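Local coordinates for protein gluconate kinase (Lactobacillus acidophilus, PDB 3GBT) that probably phosphorylates gluconate with ATP, as a gluconokinase of the FGGY family of carbohydrate kinases, at residues R164-L169 against K212-I217. Sequence-based numbering, arbitrary orientation.
Sequences RLTGKL and KVIFPI
The C-terminal end of helix 157-166 and the loop beyond it meet the edge strand 213-214 and the segment with a cis peptide bond before P216, with L165 at the end of the helix and K168 in the loop facing F215, P216 and I217. One hydrogen bond crosses the contact: K168 NZ donates to F215 O at 2.9 Å. The C=O...N angle of 106° and a donor 55° out of the carbonyl plane show the ammonium sitting above the peptide group. K168 runs extended as far as CE, its CD passing 4.1 Å from I214 CG2, and then bends at chi4 (76°), which turns NZ toward F215 O and within 3.5 Å of P216 CD. In this N-terminal domain of the actin-like ATPase clan, strand 213-214 is an edge strand of the mixed sheet, antiparallel to strand 232-238, with backbone bonds of I214 to I233. I217 CA lies 3.3 Å from L165 O, a CA-H...O contact, and L165 also bonds to the backbone of K218. L165 CD2 approaches I217 CG2 loosely at 4.5 Å. T166 OG1, 3.7 Å from P216 O, is buried without a hydrogen-bond partner in the model.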
loop_
_atom_site.group_PDB
_atom_site.type_symbol
_atom_site.label_atom_id
_atom_site.label_comp_id
_atom_site.label_asym_id
_atom_site.label_seq_id
_atom_site.Cartn_x
_atom_site.Cartn_y
_atom_site.Cartn_z
ATOM N N ARG A 164 11.360 0.791 20.453
ATOM C CA ARG A 164 12.422 -0.107 20.907
ATOM C C ARG A 164 13.795 0.566 20.875
ATOM O O ARG A 164 14.633 0.326 21.741
ATOM C CB ARG A 164 12.463 -1.375 20.052
ATOM C CG ARG A 164 11.291 -2.321 20.265
ATOM C CD ARG A 164 11.325 -2.949 21.645
ATOM N NE ARG A 164 12.610 -3.590 21.912
ATOM C CZ ARG A 164 12.901 -4.845 21.585
ATOM N NH1 ARG A 164 11.990 -5.597 20.976
ATOM N NH2 ARG A 164 14.100 -5.343 21.861
ATOM N N LEU A 165 14.015 1.407 19.873
ATOM C CA LEU A 165 15.333 1.959 19.600
ATOM C C LEU A 165 15.568 3.276 20.314
ATOM O O LEU A 165 16.684 3.779 20.368
ATOM C CB LEU A 165 15.475 2.201 18.099
ATOM C CG LEU A 165 15.678 1.001 17.180
ATOM C CD1 LEU A 165 15.259 1.356 15.770
ATOM C CD2 LEU A 165 17.128 0.547 17.214
ATOM N N THR A 166 14.505 3.829 20.873
ATOM C CA THR A 166 14.474 5.249 21.160
ATOM C C THR A 166 13.764 5.570 22.473
ATOM O O THR A 166 14.016 6.603 23.095
ATOM C CB THR A 166 13.765 5.964 19.994
ATOM O OG1 THR A 166 14.730 6.326 18.998
ATOM C CG2 THR A 166 13.049 7.194 20.465
ATOM N N GLY A 167 12.874 4.679 22.892
ATOM C CA GLY A 167 12.060 4.919 24.062
ATOM C C GLY A 167 11.003 5.978 23.805
ATOM O O GLY A 167 10.370 6.467 24.739
ATOM N N LYS A 168 10.804 6.336 22.540
ATOM C CA LYS A 168 9.758 7.298 22.184
ATOM C C LYS A 168 8.609 6.672 21.388
ATOM O O LYS A 168 8.818 5.816 20.528
ATOM C CB LYS A 168 10.351 8.512 21.460
ATOM C CG LYS A 168 11.318 9.302 22.337
ATOM C CD LYS A 168 12.053 10.386 21.569
ATOM C CE LYS A 168 13.124 11.044 22.438
ATOM N NZ LYS A 168 14.338 10.183 22.583
ATOM N N LEU A 169 7.390 7.085 21.714
ATOM C CA LEU A 169 6.206 6.608 21.015
ATOM C C LEU A 169 5.682 7.671 20.065
ATOM O O LEU A 169 4.908 8.543 20.465
ATOM C CB LEU A 169 5.103 6.236 21.995
ATOM C CG LEU A 169 5.006 4.774 22.421
ATOM C CD1 LEU A 169 3.542 4.411 22.574
ATOM C CD2 LEU A 169 5.657 3.876 21.397
ATOM N N LYS A 212 10.324 14.218 11.059
ATOM C CA LYS A 212 10.791 14.477 12.410
ATOM C C LYS A 212 11.980 13.603 12.745
ATOM O O LYS A 212 12.008 12.415 12.422
ATOM C CB LYS A 212 9.701 14.301 13.467
ATOM C CG LYS A 212 10.244 14.571 14.871
ATOM C CD LYS A 212 9.263 15.316 15.759
ATOM C CE LYS A 212 9.994 16.026 16.894
ATOM N NZ LYS A 212 9.098 16.888 17.728
ATOM N N VAL A 213 12.971 14.212 13.383
ATOM C CA VAL A 213 14.122 13.477 13.868
ATOM C C VAL A 213 13.811 12.946 15.258
ATOM O O VAL A 213 13.354 13.685 16.130
ATOM C CB VAL A 213 15.363 14.361 13.922
ATOM C CG1 VAL A 213 16.530 13.591 14.524
ATOM C CG2 VAL A 213 15.704 14.868 12.529
ATOM N N ILE A 214 14.035 11.655 15.453
ATOM C CA ILE A 214 13.841 11.043 16.757
ATOM C C ILE A 214 15.204 10.656 17.327
ATOM O O ILE A 214 15.901 9.790 16.791
ATOM C CB ILE A 214 12.883 9.831 16.684
ATOM C CG1 ILE A 214 11.431 10.302 16.650
ATOM C CG2 ILE A 214 13.068 8.937 17.868
ATOM C CD1 ILE A 214 10.904 10.521 15.257
ATOM N N PHE A 215 15.579 11.330 18.410
ATOM C CA PHE A 215 16.935 11.279 18.947
ATOM C C PHE A 215 16.823 11.294 20.469
ATOM O O PHE A 215 15.973 11.997 21.020
ATOM C CB PHE A 215 17.712 12.507 18.455
ATOM C CG PHE A 215 19.213 12.327 18.417
ATOM C CD1 PHE A 215 19.814 11.581 17.416
ATOM C CD2 PHE A 215 20.025 12.946 19.364
ATOM C CE1 PHE A 215 21.194 11.430 17.368
ATOM C CE2 PHE A 215 21.407 12.799 19.324
ATOM C CZ PHE A 215 21.989 12.040 18.324
ATOM N N PRO A 216 17.684 10.522 21.155
ATOM C CA PRO A 216 18.726 9.714 20.525
ATOM C C PRO A 216 18.336 8.246 20.497
ATOM O O PRO A 216 17.332 7.848 21.101
ATOM C CB PRO A 216 19.920 9.878 21.490
ATOM C CG PRO A 216 19.350 10.562 22.749
ATOM C CD PRO A 216 17.852 10.535 22.616
ATOM N N ILE A 217 19.152 7.457 19.806
ATOM C CA ILE A 217 19.046 6.008 19.818
ATOM C C ILE A 217 19.714 5.431 21.071
ATOM O O ILE A 217 20.866 5.748 21.378
ATOM C CB ILE A 217 19.707 5.404 18.563
ATOM C CG1 ILE A 217 18.957 5.854 17.308
ATOM C CG2 ILE A 217 19.740 3.888 18.652
ATOM C CD1 ILE A 217 19.725 5.639 16.014
#